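Local coordinates for putative marr-family transcriptional repressor (PDB 3ZPL), which binds DNA as a dimer through a winged-helix motif and, as a MarR-family member, probably regulates transcription, at residues A[54-59]-A[131-136]; A[60-65]-A[124-129]; A[81-86]-A[163-168]. All blocks are in the same frame, centred on the assembly; numbering follows the deposited sequence.

Contact 1: residues A[54-59]-A[131-136]. With nucleotides of chain D.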
loop_
_atom_site.group_PDB
_atom_site.type_symbol
_atom_site.label_atom_id
_atom_site.label_comp_id
_atom_site.label_asym_id
_atom_site.label_seq_id
_atom_site.Cartn_x
_atom_site.Cartn_y
_atom_site.Cartn_z
ATOM N N MET A 54 -5.693 14.620 -6.808
ATOM C CA MET A 54 -5.996 13.865 -5.582
ATOM C C MET A 54 -5.305 12.514 -5.551
ATOM O O MET A 54 -4.958 11.978 -6.604
ATOM C CB MET A 54 -7.486 13.660 -5.463
ATOM C CG MET A 54 -8.039 12.586 -6.367
ATOM S SD MET A 54 -9.828 12.663 -6.287
ATOM C CE MET A 54 -10.243 12.321 -7.999
ATOM N N PRO A 55 -5.119 11.946 -4.344
ATOM C CA PRO A 55 -4.433 10.669 -4.189
ATOM C C PRO A 55 -5.298 9.491 -4.559
ATOM O O PRO A 55 -6.473 9.647 -4.793
ATOM C CB PRO A 55 -4.105 10.635 -2.710
ATOM C CG PRO A 55 -5.226 11.383 -2.089
ATOM C CD PRO A 55 -5.526 12.496 -3.044
ATOM N N HIS A 56 -4.705 8.307 -4.643
ATOM C CA HIS A 56 -5.422 7.136 -5.160
ATOM C C HIS A 56 -6.631 6.771 -4.323
ATOM O O HIS A 56 -7.658 6.394 -4.864
ATOM C CB HIS A 56 -4.498 5.928 -5.297
ATOM C CG HIS A 56 -5.138 4.758 -5.984
ATOM N ND1 HIS A 56 -4.866 3.451 -5.639
ATOM C CD2 HIS A 56 -6.023 4.692 -7.009
ATOM C CE1 HIS A 56 -5.542 2.631 -6.427
ATOM N NE2 HIS A 56 -6.252 3.358 -7.268
ATOM N N VAL A 57 -6.517 6.876 -3.008
ATOM C CA VAL A 57 -7.596 6.412 -2.140
ATOM C C VAL A 57 -8.842 7.267 -2.335
ATOM O O VAL A 57 -9.950 6.734 -2.443
ATOM C CB VAL A 57 -7.207 6.445 -0.652
ATOM C CG1 VAL A 57 -8.266 5.730 0.174
ATOM C CG2 VAL A 57 -5.837 5.812 -0.442
ATOM N N TYR A 58 -8.644 8.581 -2.398
ATOM C CA TYR A 58 -9.725 9.528 -2.666
ATOM C C TYR A 58 -10.426 9.218 -3.998
ATOM O O TYR A 58 -11.634 9.019 -4.044
ATOM C CB TYR A 58 -9.173 10.952 -2.679
ATOM C CG TYR A 58 -8.799 11.519 -1.306
ATOM C CD1 TYR A 58 -8.547 10.699 -0.210
ATOM C CD2 TYR A 58 -8.644 12.868 -1.133
ATOM C CE1 TYR A 58 -8.177 11.220 1.023
ATOM C CE2 TYR A 58 -8.267 13.390 0.089
ATOM C CZ TYR A 58 -8.046 12.560 1.170
ATOM O OH TYR A 58 -7.696 13.120 2.378
ATOM N N TYR A 59 -9.668 9.187 -5.085
ATOM C CA TYR A 59 -10.207 8.810 -6.395
ATOM C C TYR A 59 -11.111 7.583 -6.300
ATOM O O TYR A 59 -12.204 7.561 -6.895
ATOM C CB TYR A 59 -9.067 8.538 -7.370
ATOM C CG TYR A 59 -9.494 8.274 -8.785
ATOM C CD1 TYR A 59 -9.681 9.317 -9.681
ATOM C CD2 TYR A 59 -9.685 6.977 -9.241
ATOM C CE1 TYR A 59 -10.053 9.084 -10.999
ATOM C CE2 TYR A 59 -10.055 6.725 -10.555
ATOM C CZ TYR A 59 -10.242 7.790 -11.426
ATOM O OH TYR A 59 -10.611 7.552 -12.720
ATOM N N PRO A 131 -9.720 7.506 -18.108
ATOM C CA PRO A 131 -8.869 6.967 -19.180
ATOM C C PRO A 131 -7.372 7.000 -18.862
ATOM O O PRO A 131 -6.684 6.011 -19.083
ATOM C CB PRO A 131 -9.171 7.882 -20.385
ATOM C CG PRO A 131 -10.345 8.726 -20.004
ATOM C CD PRO A 131 -10.826 8.315 -18.643
ATOM N N GLY A 132 -6.873 8.130 -18.361
ATOM C CA GLY A 132 -5.492 8.217 -17.893
ATOM C C GLY A 132 -5.217 7.165 -16.830
ATOM O O GLY A 132 -4.320 6.341 -16.980
ATOM N N HIS A 133 -6.018 7.167 -15.768
ATOM C CA HIS A 133 -5.814 6.228 -14.675
ATOM C C HIS A 133 -5.905 4.772 -15.125
ATOM O O HIS A 133 -5.174 3.915 -14.616
ATOM C CB HIS A 133 -6.813 6.463 -13.538
ATOM C CG HIS A 133 -6.683 5.465 -12.424
ATOM N ND1 HIS A 133 -5.591 5.436 -11.581
ATOM C CD2 HIS A 133 -7.478 4.437 -12.048
ATOM C CE1 HIS A 133 -5.731 4.446 -10.722
ATOM N NE2 HIS A 133 -6.864 3.823 -10.984
ATOM N N VAL A 134 -6.804 4.489 -16.061
ATOM C CA VAL A 134 -6.933 3.131 -16.591
ATOM C C VAL A 134 -5.662 2.725 -17.336
ATOM O O VAL A 134 -5.114 1.668 -17.059
ATOM C CB VAL A 134 -8.197 2.971 -17.454
ATOM C CG1 VAL A 134 -8.191 1.655 -18.202
ATOM C CG2 VAL A 134 -9.432 3.050 -16.564
ATOM N N ASP A 135 -5.173 3.576 -18.239
ATOM C CA ASP A 135 -3.891 3.327 -18.913
ATOM C C ASP A 135 -2.813 2.961 -17.905
ATOM O O ASP A 135 -2.203 1.902 -17.995
ATOM C CB ASP A 135 -3.398 4.569 -19.684
ATOM C CG ASP A 135 -3.825 4.594 -21.165
ATOM O OD1 ASP A 135 -4.289 3.576 -21.769
ATOM O OD2 ASP A 135 -3.647 5.692 -21.738
ATOM N N ALA A 136 -2.586 3.861 -16.946
ATOM C CA ALA A 136 -1.542 3.675 -15.934
ATOM C C ALA A 136 -1.663 2.324 -15.212
ATOM O O ALA A 136 -0.659 1.664 -14.954
ATOM C CB ALA A 136 -1.566 4.819 -14.925
ATOM P P DT D 12 -4.615 16.005 0.885
ATOM O OP1 DT D 12 -4.927 15.511 -0.491
ATOM O OP2 DT D 12 -5.547 16.889 1.641
ATOM O "O5'" DT D 12 -4.368 14.774 1.864
ATOM C "C5'" DT D 12 -3.448 13.756 1.490
ATOM C "C4'" DT D 12 -3.192 12.874 2.682
ATOM O "O4'" DT D 12 -2.620 13.651 3.756
ATOM C "C3'" DT D 12 -4.445 12.210 3.258
ATOM O "O3'" DT D 12 -4.276 10.816 3.008
ATOM C "C2'" DT D 12 -4.452 12.625 4.722
ATOM C "C1'" DT D 12 -3.024 13.060 4.969
ATOM N N1 DT D 12 -2.837 14.058 6.044
ATOM C C2 DT D 12 -2.052 13.724 7.128
ATOM O O2 DT D 12 -1.494 12.645 7.240
ATOM N N3 DT D 12 -1.942 14.708 8.080
ATOM C C4 DT D 12 -2.522 15.962 8.052
ATOM O O4 DT D 12 -2.307 16.754 8.965
ATOM C C5 DT D 12 -3.333 16.242 6.887
ATOM C C7 DT D 12 -4.010 17.570 6.774
ATOM C C6 DT D 12 -3.455 15.286 5.959
ATOM P P DC D 13 -5.259 9.745 3.612
ATOM O OP1 DC D 13 -5.112 8.506 2.804
ATOM O OP2 DC D 13 -6.590 10.370 3.760
ATOM O "O5'" DC D 13 -4.570 9.401 5.008
ATOM C "C5'" DC D 13 -3.375 8.577 5.027
ATOM C "C4'" DC D 13 -3.032 8.197 6.446
ATOM O "O4'" DC D 13 -2.876 9.415 7.218
ATOM C "C3'" DC D 13 -4.131 7.386 7.138
ATOM O "O3'" DC D 13 -3.596 6.212 7.768
ATOM C "C2'" DC D 13 -4.780 8.394 8.077
ATOM C "C1'" DC D 13 -3.629 9.321 8.414
ATOM N N1 DC D 13 -3.993 10.688 8.837
ATOM C C2 DC D 13 -3.351 11.240 9.949
ATOM O O2 DC D 13 -2.507 10.566 10.544
ATOM N N3 DC D 13 -3.683 12.485 10.358
ATOM C C4 DC D 13 -4.593 13.188 9.680
ATOM N N4 DC D 13 -4.874 14.425 10.104
ATOM C C5 DC D 13 -5.244 12.661 8.524
ATOM C C6 DC D 13 -4.930 11.412 8.153
HETATM O O HOH W 1 -8.638 2.313 -9.182
#
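His-133 reaches from helix 120-142 between two aromatic side chains of helix 56-66, His-56 and Tyr-59. All three have CG anti to the backbone N (His-133 chi1 177°), which sends each ring well out from its helix. The CD2-CG side of His-133 meets the tyrosine: Tyr-59 CE2 lies 3.8 Å from His-133 CD2, and Tyr-59 CD2 sits over one face of the imidazole. The two planes make 49°, so the pair is oblique. At the other end of the same imidazole, His-133 CE1 comes 3.7 Å from His-56 NE2; the two histidine side chains meet at about a right angle, with ring planes at 39°. One water joins them, 3.2 Å from His-56 NE2 and 2.9 Å from His-133 NE2, and it lies in the His-56 ring plane at its edge. His-133 ND1 is hydrogen-bonded to Gln-47, so both ring nitrogens have partners, which probably fixes the ring's rotation. Leu-48 of helix 24-52 touches all three side chains, and His-56 also packs on Ile-34 of the second subunit. Tyr-58 instead turns to the DNA: its OH gives a weak hydrogen bond, 3.3 Å, to OP2 of DC13 of chain D. A largely buried aromatic cluster thus joins helix 56-66 of the winged-helix domain to helix 120-142, which with helix 24-52 belongs to the dimerisation part, as in other MarR proteins.

Contact 2: residues A[60-65]-A[124-129]; sequences GLLVKL and EVLRRT
Val-125 O accepts two hydrogen bonds from one residue a turn later, Thr-129 OG1 at 2.7 Å and Thr-129 N at 3.0 Å, which arrive from opposite faces of the carbonyl plane. OG1 approaches at a C=O...OG1 angle of 145°, tilted 26° from that plane. Helix 120-142, which carries both residues, follows the wing strands of the winged-helix domain and here packs on helix 56-66 mainly through apolar side chains, with no hydrogen bond between the two segments. Leu-126 carries the contact. Its CG lies anti to the carbonyl carbon (chi1 -86°), and the two methyls beyond it separate. Leu-126 CD1 goes to Leu-62, touching CB at 3.6 Å, with Leu-62 CD1 equally near; the two leucines meet at a slant. CD2 turns to the backbone beside Val-63. Leu-61 faces the rest of the domain, packing on Leu-78 of helix 75-82 and on Leu-89 of helix 86-98, while Leu-62 bridges between Leu-126 and Leu-96. Leu-126, partly exposed, probably extends that core at its margin, and its CD2 rests 3.9 Å from Val-63 CA and 4.3 Å from the valine's CG2.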
loop_
_atom_site.group_PDB
_atom_site.type_symbol
_atom_site.label_atom_id
_atom_site.label_comp_id
_atom_site.label_asym_id
_atom_site.label_seq_id
_atom_site.Cartn_x
_atom_site.Cartn_y
_atom_site.Cartn_z
ATOM N N GLY A 60 -10.669 6.569 -5.556
ATOM C CA GLY A 60 -11.474 5.359 -5.317
ATOM C C GLY A 60 -12.843 5.652 -4.704
ATOM O O GLY A 60 -13.841 5.015 -5.053
ATOM N N LEU A 61 -12.888 6.622 -3.786
ATOM C CA LEU A 61 -14.137 6.983 -3.139
ATOM C C LEU A 61 -15.103 7.544 -4.177
ATOM O O LEU A 61 -16.265 7.145 -4.233
ATOM C CB LEU A 61 -13.898 7.992 -2.025
ATOM C CG LEU A 61 -12.919 7.590 -0.920
ATOM C CD1 LEU A 61 -12.746 8.712 0.102
ATOM C CD2 LEU A 61 -13.363 6.317 -0.214
ATOM N N LEU A 62 -14.611 8.418 -5.050
ATOM C CA LEU A 62 -15.442 8.958 -6.124
ATOM C C LEU A 62 -15.952 7.874 -7.044
ATOM O O LEU A 62 -17.104 7.879 -7.436
ATOM C CB LEU A 62 -14.670 9.968 -6.944
ATOM C CG LEU A 62 -14.073 11.148 -6.190
ATOM C CD1 LEU A 62 -13.748 12.242 -7.186
ATOM C CD2 LEU A 62 -15.007 11.669 -5.111
ATOM N N VAL A 63 -15.086 6.935 -7.386
ATOM C CA VAL A 63 -15.456 5.820 -8.259
ATOM C C VAL A 63 -16.566 4.982 -7.637
ATOM O O VAL A 63 -17.533 4.614 -8.308
ATOM C CB VAL A 63 -14.238 4.926 -8.551
ATOM C CG1 VAL A 63 -14.647 3.640 -9.255
ATOM C CG2 VAL A 63 -13.234 5.692 -9.394
ATOM N N LYS A 64 -16.463 4.705 -6.346
ATOM C CA LYS A 64 -17.494 3.897 -5.724
ATOM C C LYS A 64 -18.850 4.612 -5.654
ATOM O O LYS A 64 -19.894 3.959 -5.740
ATOM C CB LYS A 64 -17.081 3.411 -4.348
ATOM C CG LYS A 64 -18.042 2.370 -3.806
ATOM C CD LYS A 64 -18.362 1.269 -4.806
ATOM C CE LYS A 64 -19.460 0.370 -4.278
ATOM N NZ LYS A 64 -19.869 -0.625 -5.307
ATOM N N LEU A 65 -18.842 5.931 -5.463
ATOM C CA LEU A 65 -20.103 6.717 -5.416
ATOM C C LEU A 65 -20.708 6.804 -6.807
ATOM O O LEU A 65 -21.886 6.487 -7.004
ATOM C CB LEU A 65 -19.852 8.126 -4.896
ATOM C CG LEU A 65 -19.309 8.247 -3.475
ATOM C CD1 LEU A 65 -19.140 9.710 -3.113
ATOM C CD2 LEU A 65 -20.225 7.544 -2.488
ATOM N N GLU A 124 -17.579 14.897 -13.419
ATOM C CA GLU A 124 -16.831 15.408 -14.564
ATOM C C GLU A 124 -15.331 15.181 -14.428
ATOM O O GLU A 124 -14.642 15.038 -15.436
ATOM C CB GLU A 124 -17.143 16.885 -14.841
ATOM C CG GLU A 124 -18.152 17.077 -15.967
ATOM N N VAL A 125 -14.830 15.129 -13.194
ATOM C CA VAL A 125 -13.416 14.798 -12.958
ATOM C C VAL A 125 -13.120 13.322 -13.242
ATOM O O VAL A 125 -12.031 12.978 -13.706
ATOM C CB VAL A 125 -12.979 15.136 -11.534
ATOM C CG1 VAL A 125 -11.563 14.702 -11.289
ATOM C CG2 VAL A 125 -13.060 16.625 -11.304
ATOM N N LEU A 126 -14.084 12.451 -12.984
ATOM C CA LEU A 126 -13.902 11.042 -13.315
ATOM C C LEU A 126 -13.860 10.873 -14.820
ATOM O O LEU A 126 -12.952 10.238 -15.349
ATOM C CB LEU A 126 -15.017 10.177 -12.744
ATOM C CG LEU A 126 -14.780 9.727 -11.313
ATOM C CD1 LEU A 126 -14.832 10.927 -10.394
ATOM C CD2 LEU A 126 -15.824 8.718 -10.894
ATOM N N ARG A 127 -14.843 11.462 -15.505
ATOM C CA ARG A 127 -14.931 11.371 -16.973
ATOM C C ARG A 127 -13.631 11.880 -17.609
ATOM O O ARG A 127 -13.083 11.243 -18.500
ATOM C CB ARG A 127 -16.151 12.146 -17.505
ATOM C CG ARG A 127 -16.621 11.713 -18.899
ATOM C CD ARG A 127 -17.726 12.585 -19.501
ATOM N N ARG A 128 -13.128 13.002 -17.096
ATOM C CA ARG A 128 -11.892 13.590 -17.588
ATOM C C ARG A 128 -10.668 12.692 -17.339
ATOM O O ARG A 128 -9.843 12.523 -18.239
ATOM C CB ARG A 128 -11.683 14.989 -16.987
ATOM N N THR A 129 -10.563 12.079 -16.155
ATOM C CA THR A 129 -9.305 11.441 -15.743
ATOM C C THR A 129 -9.231 9.918 -15.877
ATOM O O THR A 129 -8.149 9.368 -16.127
ATOM C CB THR A 129 -8.989 11.793 -14.297
ATOM O OG1 THR A 129 -10.016 11.272 -13.454
ATOM C CG2 THR A 129 -8.902 13.304 -14.132
#

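Contact 3: residues A[81-86]-A[163-168]. With nucleotides of chain C.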
loop_
_atom_site.group_PDB
_atom_site.type_symbol
_atom_site.label_atom_id
_atom_site.label_comp_id
_atom_site.label_asym_id
_atom_site.label_seq_id
_atom_site.Cartn_x
_atom_site.Cartn_y
_atom_site.Cartn_z
ATOM N N TYR A 81 -16.375 -0.393 1.808
ATOM C CA TYR A 81 -15.938 -0.709 0.448
ATOM C C TYR A 81 -14.472 -0.341 0.276
ATOM O O TYR A 81 -13.697 -1.107 -0.293
ATOM C CB TYR A 81 -16.763 0.037 -0.598
ATOM C CG TYR A 81 -18.131 -0.545 -0.874
ATOM C CD1 TYR A 81 -18.276 -1.836 -1.397
ATOM C CD2 TYR A 81 -19.288 0.208 -0.648
ATOM C CE1 TYR A 81 -19.533 -2.366 -1.661
ATOM C CE2 TYR A 81 -20.551 -0.312 -0.920
ATOM C CZ TYR A 81 -20.668 -1.594 -1.422
ATOM O OH TYR A 81 -21.918 -2.093 -1.679
ATOM N N ALA A 82 -14.106 0.842 0.760
ATOM C CA ALA A 82 -12.757 1.384 0.625
ATOM C C ALA A 82 -11.732 0.673 1.518
ATOM O O ALA A 82 -10.531 0.729 1.258
ATOM C CB ALA A 82 -12.776 2.864 0.961
ATOM N N LYS A 83 -12.217 0.030 2.576
ATOM C CA LYS A 83 -11.387 -0.704 3.550
ATOM C C LYS A 83 -10.566 0.243 4.398
ATOM O O LYS A 83 -9.440 -0.077 4.796
ATOM C CB LYS A 83 -10.494 -1.740 2.880
ATOM C CG LYS A 83 -11.201 -2.609 1.854
ATOM C CD LYS A 83 -12.257 -3.485 2.490
ATOM C CE LYS A 83 -13.226 -4.016 1.448
ATOM N NZ LYS A 83 -14.297 -4.840 2.066
ATOM N N ILE A 84 -11.150 1.397 4.708
ATOM C CA ILE A 84 -10.481 2.402 5.506
ATOM C C ILE A 84 -11.285 2.646 6.757
ATOM O O ILE A 84 -12.354 2.070 6.908
ATOM C CB ILE A 84 -10.312 3.714 4.713
ATOM C CG1 ILE A 84 -11.650 4.439 4.549
ATOM C CG2 ILE A 84 -9.621 3.425 3.379
ATOM C CD1 ILE A 84 -11.618 5.559 3.547
ATOM N N THR A 85 -10.814 3.532 7.631
ATOM C CA THR A 85 -11.574 3.852 8.818
ATOM C C THR A 85 -12.539 4.986 8.568
ATOM O O THR A 85 -12.337 5.817 7.702
ATOM C CB THR A 85 -10.657 4.205 10.016
ATOM O OG1 THR A 85 -9.967 5.427 9.758
ATOM C CG2 THR A 85 -9.659 3.080 10.266
ATOM N N ARG A 86 -13.571 5.050 9.392
ATOM C CA ARG A 86 -14.545 6.142 9.357
ATOM C C ARG A 86 -13.893 7.507 9.547
ATOM O O ARG A 86 -14.348 8.511 8.995
ATOM C CB ARG A 86 -15.569 5.955 10.470
ATOM C CG ARG A 86 -16.400 4.686 10.375
ATOM C CD ARG A 86 -17.406 4.631 11.534
ATOM N NE ARG A 86 -17.070 3.558 12.468
ATOM C CZ ARG A 86 -17.345 3.575 13.771
ATOM N NH1 ARG A 86 -17.959 4.617 14.349
ATOM N NH2 ARG A 86 -16.994 2.531 14.516
ATOM N N GLY A 163 -9.406 -13.508 4.102
ATOM C CA GLY A 163 -8.740 -13.885 5.349
ATOM C C GLY A 163 -8.653 -12.769 6.374
ATOM O O GLY A 163 -8.706 -13.013 7.581
ATOM N N LEU A 164 -8.536 -11.533 5.896
ATOM C CA LEU A 164 -8.330 -10.385 6.777
ATOM C C LEU A 164 -9.626 -9.704 7.183
ATOM O O LEU A 164 -9.611 -8.776 7.984
ATOM C CB LEU A 164 -7.401 -9.379 6.100
ATOM C CG LEU A 164 -5.924 -9.760 6.168
ATOM C CD1 LEU A 164 -5.151 -9.167 5.001
ATOM C CD2 LEU A 164 -5.355 -9.303 7.495
ATOM N N GLN A 165 -10.743 -10.112 6.597
ATOM C CA GLN A 165 -12.032 -9.563 6.998
ATOM C C GLN A 165 -13.008 -10.708 7.200
ATOM O O GLN A 165 -13.977 -10.843 6.459
ATOM C CB GLN A 165 -12.567 -8.511 5.994
ATOM C CG GLN A 165 -12.460 -8.914 4.537
ATOM C CD GLN A 165 -13.084 -7.909 3.592
ATOM O OE1 GLN A 165 -13.375 -6.766 3.959
ATOM N NE2 GLN A 165 -13.272 -8.321 2.355
ATOM N N PRO A 166 -12.747 -11.548 8.212
ATOM C CA PRO A 166 -13.738 -12.570 8.520
ATOM C C PRO A 166 -15.023 -11.960 9.126
ATOM O O PRO A 166 -14.991 -10.838 9.677
ATOM C CB PRO A 166 -13.006 -13.467 9.524
ATOM C CG PRO A 166 -12.049 -12.556 10.213
ATOM C CD PRO A 166 -11.650 -11.518 9.198
ATOM N N SER A 167 -16.133 -12.694 9.019
ATOM C CA SER A 167 -17.419 -12.249 9.566
ATOM C C SER A 167 -17.504 -12.432 11.091
ATOM O O SER A 167 -18.386 -11.836 11.727
ATOM C CB SER A 167 -18.572 -13.009 8.898
ATOM N N GLU A 168 -16.554 -13.199 11.657
ATOM C CA GLU A 168 -16.649 -13.846 12.980
ATOM C C GLU A 168 -16.498 -12.926 14.212
ATOM O O GLU A 168 -15.832 -13.282 15.207
ATOM C CB GLU A 168 -15.624 -14.983 13.075
ATOM P P DT C 6 -19.229 12.518 8.928
ATOM O OP1 DT C 6 -19.729 13.506 7.939
ATOM O OP2 DT C 6 -18.235 11.513 8.491
ATOM O "O5'" DT C 6 -18.631 13.298 10.179
ATOM C "C5'" DT C 6 -19.441 14.211 10.917
ATOM C "C4'" DT C 6 -18.648 14.780 12.070
ATOM O "O4'" DT C 6 -18.218 13.731 12.967
ATOM C "C3'" DT C 6 -17.385 15.535 11.653
ATOM O "O3'" DT C 6 -17.537 16.882 12.106
ATOM C "C2'" DT C 6 -16.250 14.761 12.305
ATOM C "C1'" DT C 6 -16.935 14.044 13.456
ATOM N N1 DT C 6 -16.298 12.778 13.873
ATOM C C2 DT C 6 -15.696 12.703 15.111
ATOM O O2 DT C 6 -15.673 13.634 15.901
ATOM N N3 DT C 6 -15.127 11.486 15.398
ATOM C C4 DT C 6 -15.094 10.368 14.584
ATOM O O4 DT C 6 -14.530 9.350 14.967
ATOM C C5 DT C 6 -15.729 10.525 13.295
ATOM C C7 DT C 6 -15.743 9.370 12.345
ATOM C C6 DT C 6 -16.295 11.704 13.013
#
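Lys-83 NZ reaches the amide oxygen of Gln-165 in a single hydrogen bond, the two side chains crossing at about a right angle. The donor, Lys-83 NZ, stands 2.9 Å from Gln-165 OE1. It lies in the amide plane on a lone pair of the oxygen, at a C=O...N angle of 120°, so the direction of approach is well matched to the acceptor. The lysine chain bends at chi2 (-65°) and runs nearly straight from there to the ammonium, with Lys-83 CE passing 3.7 Å from Gln-165 OE1. Gln-165 holds CG between its backbone N and carbonyl carbon (chi1 46°) and extends beyond it, carrying the amide out from the end of helix 147-164. Trp-175 of the C-terminal tail packs on both side chains, while Arg-31 and Leu-39 of the second subunit pack on Lys-83 and Gln-165 respectively. Lys-83 is the first residue past helix 75-82, with positive phi, and opens the turn of the helix-turn-helix. Thr-85 then caps helix 86-98, where the methyl C7 of DT6 of chain C lies 3.7 Å from Arg-86 O. Lys-83 NZ also bonds weakly to Lys-80 O. The hydrogen bond probably has ion-dipole character: the neutral amide oxygen can orient and solvate the buried lysine's probable positive charge without cancelling it, linking the turn to the residues just past helix 147-164, beside the second subunit.

Overall arrangement
Contacts 1 and 2 are neighbours, their centres about 9 Å apart, and follow one another along the same pair of helices, 56-66 and 120-142. Met-54 and Tyr-59 of contact 1 touch Leu-62 and Thr-129 of contact 2, giving a continuous interface. Contact 3 lies about 22 Å from each, across the chain's centre, where helix 75-82 ends near the end of helix 147-164. The first segments come in the order 54-59, 60-65, 81-86 and also pack together; the partners follow as 124-129, 131-136, 163-168. The winged-helix domain is thus joined to helix 120-142 and to the residues after helix 147-164, and contacts 1 and 3 also touch the second subunit, which probably couples DNA-binding elements to the dimer.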